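PDB 3IC8: GST N-terminal domain-containing protein from Pseudomonas syringae pv. tomato, which is of unknown function but is probably a glutathione transferase-like protein, with a thioredoxin-like domain followed by a helical domain. Local coordinates for residues H105-L109 with V152-W156; A90-A95 with F175-A181. One frame throughout, in Å; residues are numbered along the deposited sequence.

Overall arrangement
From the N terminus the chain first forms the thioredoxin-like N-terminal domain with strands 4-8 and 28-33 and helices 16-25 and 66-76, then enters long helix 88-110, which supplies one side of both contacts. Contact 1 joins its C-terminal end to helix 149-167, closing a loop of 42 residues that includes the unmodelled residues 117-147. Contact 2 joins its N-terminal part to residues 175-181, a loop and the first turn of helix 180-193, and closes 79 residues. Contact 1 is nested within that larger loop. The centres lie about 22 Å apart, so the two contacts tie the all-helical domain together at separate levels of one helix.

Contact 1 (H105-L109 with V152-W156); sequences HAVSL and VKHQW
L109 reaches across from helix 88-110 to V152, K153 and W156 on helix 149-167. Its CB carries CG anti to the carbonyl carbon (chi1 -79°), a turn that brings the end of the side chain nearer the other helix. L109 CG then rests on V152 CG1 at 3.9 Å, and there the chain forks. L109 CD1 lies over one face of the W156 indole, offset toward the rim and 4.2 Å from W156 CD2, while L109 CD2 meets the aliphatic part of K153, 3.8 Å from its CG. The two helices belong to the all-helical C-terminal domain of the glutathione S-transferase fold; their local axes approach to 10.0 Å and cross at -127°. One turn back, H105 points toward the partner helix, its ring packed beside V152 and its CB 3.7 Å from W156 CE3. W156 reaches this spot because its CG stands anti to the backbone N (chi1 180°), and F201 meets the indole edge-to-face. A106, L109 and W156 all touch L192 of helix 180-193, which completes the apolar cluster. S108, which also brushes V152 CG2, packs with its neighbour V107 on M116 of the second subunit.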
loop_
_atom_site.group_PDB
_atom_site.type_symbol
_atom_site.label_atom_id
_atom_site.label_comp_id
_atom_site.label_asym_id
_atom_site.label_seq_id
_atom_site.Cartn_x
_atom_site.Cartn_y
_atom_site.Cartn_z
ATOM N N HIS A 105 25.023 15.332 5.152
ATOM C CA HIS A 105 23.977 16.278 5.404
ATOM C C HIS A 105 22.840 15.659 6.167
ATOM O O HIS A 105 22.327 16.237 7.068
ATOM C CB HIS A 105 23.434 16.793 4.094
ATOM C CG HIS A 105 24.376 17.672 3.362
ATOM N ND1 HIS A 105 24.194 19.023 3.249
ATOM C CD2 HIS A 105 25.526 17.397 2.727
ATOM C CE1 HIS A 105 25.191 19.544 2.577
ATOM N NE2 HIS A 105 26.013 18.577 2.249
ATOM N N ALA A 106 22.429 14.475 5.790
ATOM C CA ALA A 106 21.289 13.868 6.430
ATOM C C ALA A 106 21.490 13.604 7.909
ATOM O O ALA A 106 20.625 13.836 8.683
ATOM C CB ALA A 106 20.897 12.625 5.712
ATOM N N VAL A 107 22.645 13.101 8.274
ATOM C CA VAL A 107 23.009 12.897 9.661
ATOM C C VAL A 107 23.209 14.136 10.516
ATOM O O VAL A 107 22.981 14.095 11.687
ATOM C CB VAL A 107 24.090 11.849 9.847
ATOM C CG1 VAL A 107 23.650 10.591 9.252
ATOM C CG2 VAL A 107 25.345 12.268 9.247
ATOM N N SER A 108 23.697 15.203 9.926
ATOM C CA SER A 108 23.815 16.455 10.625
ATOM C C SER A 108 22.474 16.998 11.008
ATOM O O SER A 108 22.311 17.536 12.064
ATOM C CB SER A 108 24.526 17.506 9.783
ATOM O OG SER A 108 25.844 17.163 9.522
ATOM N N LEU A 109 21.531 16.897 10.105
ATOM C CA LEU A 109 20.225 17.393 10.342
ATOM C C LEU A 109 19.499 16.690 11.438
ATOM O O LEU A 109 18.859 17.307 12.227
ATOM C CB LEU A 109 19.410 17.241 9.084
ATOM C CG LEU A 109 19.602 18.241 7.977
ATOM C CD1 LEU A 109 18.767 17.890 6.817
ATOM C CD2 LEU A 109 19.265 19.571 8.456
ATOM N N VAL A 152 24.632 23.102 6.107
ATOM C CA VAL A 152 23.931 21.960 5.639
ATOM C C VAL A 152 22.496 22.316 5.352
ATOM O O VAL A 152 21.941 21.903 4.376
ATOM C CB VAL A 152 24.024 20.835 6.649
ATOM C CG1 VAL A 152 22.866 19.935 6.569
ATOM C CG2 VAL A 152 25.248 20.079 6.438
ATOM N N LYS A 153 21.897 23.090 6.225
ATOM C CA LYS A 153 20.516 23.464 6.076
ATOM C C LYS A 153 20.330 24.268 4.829
ATOM O O LYS A 153 19.372 24.122 4.125
ATOM C CB LYS A 153 20.069 24.254 7.283
ATOM C CG LYS A 153 19.510 23.402 8.383
ATOM C CD LYS A 153 19.824 23.954 9.738
ATOM C CE LYS A 153 18.801 24.946 10.166
ATOM N NZ LYS A 153 19.422 26.083 10.870
ATOM N N HIS A 154 21.289 25.132 4.590
ATOM C CA HIS A 154 21.361 25.985 3.436
ATOM C C HIS A 154 21.484 25.213 2.155
ATOM O O HIS A 154 20.894 25.537 1.188
ATOM C CB HIS A 154 22.580 26.856 3.640
ATOM C CG HIS A 154 22.850 27.826 2.546
ATOM N ND1 HIS A 154 23.879 27.663 1.659
ATOM C CD2 HIS A 154 22.266 28.996 2.228
ATOM C CE1 HIS A 154 23.903 28.679 0.824
ATOM N NE2 HIS A 154 22.936 29.502 1.154
ATOM N N GLN A 155 22.305 24.191 2.173
ATOM C CA GLN A 155 22.492 23.299 1.043
ATOM C C GLN A 155 21.409 22.303 0.670
ATOM O O GLN A 155 21.281 21.955 -0.462
ATOM C CB GLN A 155 23.868 22.659 1.076
ATOM C CG GLN A 155 24.939 23.664 0.889
ATOM C CD GLN A 155 26.302 23.089 0.947
ATOM O OE1 GLN A 155 26.480 21.965 1.329
ATOM N NE2 GLN A 155 27.275 23.853 0.545
ATOM N N TRP A 156 20.638 21.848 1.641
ATOM C CA TRP A 156 19.809 20.677 1.488
ATOM C C TRP A 156 18.743 20.776 0.430
ATOM O O TRP A 156 18.440 19.841 -0.236
ATOM C CB TRP A 156 19.194 20.291 2.814
ATOM C CG TRP A 156 18.358 19.118 2.735
ATOM C CD1 TRP A 156 17.029 19.096 2.708
ATOM C CD2 TRP A 156 18.781 17.777 2.638
ATOM N NE1 TRP A 156 16.580 17.839 2.616
ATOM C CE2 TRP A 156 17.645 16.998 2.576
ATOM C CE3 TRP A 156 20.016 17.159 2.612
ATOM C CZ2 TRP A 156 17.698 15.634 2.492
ATOM C CZ3 TRP A 156 20.066 15.834 2.540
ATOM C CH2 TRP A 156 18.921 15.072 2.466
#

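Contact 2 (A90-A95 with F175-A181); sequences AVAGLA and FGAPSIA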
loop_
_atom_site.group_PDB
_atom_site.type_symbol
_atom_site.label_atom_id
_atom_site.label_comp_id
_atom_site.label_asym_id
_atom_site.label_seq_id
_atom_site.Cartn_x
_atom_site.Cartn_y
_atom_site.Cartn_z
ATOM N N ALA A 90 28.450 5.573 -13.996
ATOM C CA ALA A 90 27.566 6.600 -13.532
ATOM C C ALA A 90 26.892 6.264 -12.216
ATOM O O ALA A 90 26.764 7.095 -11.365
ATOM C CB ALA A 90 26.555 6.901 -14.575
ATOM N N VAL A 91 26.456 5.030 -12.090
ATOM C CA VAL A 91 25.871 4.531 -10.873
ATOM C C VAL A 91 26.819 4.469 -9.700
ATOM O O VAL A 91 26.488 4.862 -8.622
ATOM C CB VAL A 91 25.217 3.179 -11.124
ATOM C CG1 VAL A 91 24.951 2.461 -9.872
ATOM C CG2 VAL A 91 23.987 3.360 -11.833
ATOM N N ALA A 92 28.018 3.989 -9.930
ATOM C CA ALA A 92 28.965 3.917 -8.870
ATOM C C ALA A 92 29.307 5.290 -8.360
ATOM O O ALA A 92 29.430 5.479 -7.182
ATOM C CB ALA A 92 30.165 3.237 -9.320
ATOM N N GLY A 93 29.475 6.238 -9.265
ATOM C CA GLY A 93 29.764 7.595 -8.891
ATOM C C GLY A 93 28.663 8.252 -8.121
ATOM O O GLY A 93 28.906 8.867 -7.151
ATOM N N LEU A 94 27.435 8.096 -8.554
ATOM C CA LEU A 94 26.326 8.663 -7.834
ATOM C C LEU A 94 26.171 8.086 -6.431
ATOM O O LEU A 94 25.903 8.797 -5.502
ATOM C CB LEU A 94 25.054 8.491 -8.623
ATOM C CG LEU A 94 23.918 9.340 -8.124
ATOM C CD1 LEU A 94 24.220 10.770 -8.294
ATOM C CD2 LEU A 94 22.622 8.964 -8.748
ATOM N N ALA A 95 26.349 6.789 -6.308
ATOM C CA ALA A 95 26.307 6.147 -5.039
ATOM C C ALA A 95 27.409 6.638 -4.139
ATOM O O ALA A 95 27.202 6.893 -3.017
ATOM C CB ALA A 95 26.391 4.684 -5.206
ATOM N N PHE A 175 18.054 5.560 -12.078
ATOM C CA PHE A 175 18.648 5.268 -13.345
ATOM C C PHE A 175 17.727 4.486 -14.233
ATOM O O PHE A 175 18.178 3.738 -15.030
ATOM C CB PHE A 175 19.943 4.530 -13.173
ATOM C CG PHE A 175 21.062 5.391 -12.788
ATOM C CD1 PHE A 175 21.354 5.617 -11.483
ATOM C CD2 PHE A 175 21.849 5.971 -13.734
ATOM C CE1 PHE A 175 22.376 6.391 -11.142
ATOM C CE2 PHE A 175 22.870 6.747 -13.373
ATOM C CZ PHE A 175 23.126 6.960 -12.082
ATOM N N GLY A 176 16.431 4.660 -14.106
ATOM C CA GLY A 176 15.538 3.840 -14.873
ATOM C C GLY A 176 15.231 2.598 -14.097
ATOM O O GLY A 176 14.285 2.526 -13.380
ATOM N N ALA A 177 16.057 1.602 -14.290
ATOM C CA ALA A 177 16.078 0.442 -13.469
ATOM C C ALA A 177 16.713 0.769 -12.143
ATOM O O ALA A 177 17.460 1.687 -12.025
ATOM C CB ALA A 177 16.836 -0.617 -14.147
ATOM N N PRO A 178 16.421 -0.030 -11.149
ATOM C CA PRO A 178 16.983 0.145 -9.833
ATOM C C PRO A 178 18.468 -0.154 -9.795
ATOM O O PRO A 178 18.984 -0.872 -10.586
ATOM C CB PRO A 178 16.199 -0.853 -9.002
ATOM C CG PRO A 178 15.649 -1.759 -9.915
ATOM C CD PRO A 178 15.437 -1.103 -11.174
ATOM N N SER A 179 19.138 0.439 -8.845
ATOM C CA SER A 179 20.563 0.338 -8.748
ATOM C C SER A 179 21.002 0.498 -7.320
ATOM O O SER A 179 20.229 0.812 -6.485
ATOM C CB SER A 179 21.278 1.328 -9.660
ATOM O OG SER A 179 20.669 2.575 -9.709
ATOM N N ILE A 180 22.276 0.293 -7.070
ATOM C CA ILE A 180 22.868 0.447 -5.772
ATOM C C ILE A 180 22.723 1.896 -5.372
ATOM O O ILE A 180 22.657 2.217 -4.227
ATOM C CB ILE A 180 24.324 -0.031 -5.758
ATOM C CG1 ILE A 180 24.946 0.105 -4.386
ATOM C CG2 ILE A 180 25.151 0.750 -6.666
ATOM C CD1 ILE A 180 24.306 -0.699 -3.351
ATOM N N ALA A 181 22.650 2.761 -6.355
ATOM C CA ALA A 181 22.446 4.165 -6.121
ATOM C C ALA A 181 21.124 4.512 -5.459
ATOM O O ALA A 181 21.082 5.404 -4.681
ATOM C CB ALA A 181 22.643 4.944 -7.370
#
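V91 forks between F175 and the start of helix 180-193. Its CG2 sits over the centre of the phenyl ring, 3.4 Å from the F175 centroid and 10° off the ring normal, a CH-pi contact. The other methyl, V91 CG1, lies 3.6 Å from I180 CG2 and also touches S179 CB. With chi1 at 164°, CG1 is anti to the backbone N and CG2 anti to the carbonyl carbon, which splits the two methyls between these partners. Around the F175 ring, L94 CD2 comes to 3.5 Å from CE1, and A90 CB lies 3.9 Å from CE2. Further along helix 88-110, the small A95 and A181 let the backbones come close, with CA atoms 4.5 Å apart, and A95 CB approaches A181 CA at 4.1 Å.

In the next shell, A95 O hydrogen-bonds to S184 OG, and Q87 touches F175. I180 hydrogen-bonds through its backbone with F82, while its side chain packs on M21 of helix 16-25 and A70 of helix 66-76. The contact thus borders the thioredoxin-like N-terminal domain. D182 OD2 accepts a hydrogen bond from S179 N and so holds the turn; the sequence from S179 to D182 is consistent with the Ser-Xaa-Xaa-Asp N-capping box known from the C-terminal domain of glutathione S-transferases.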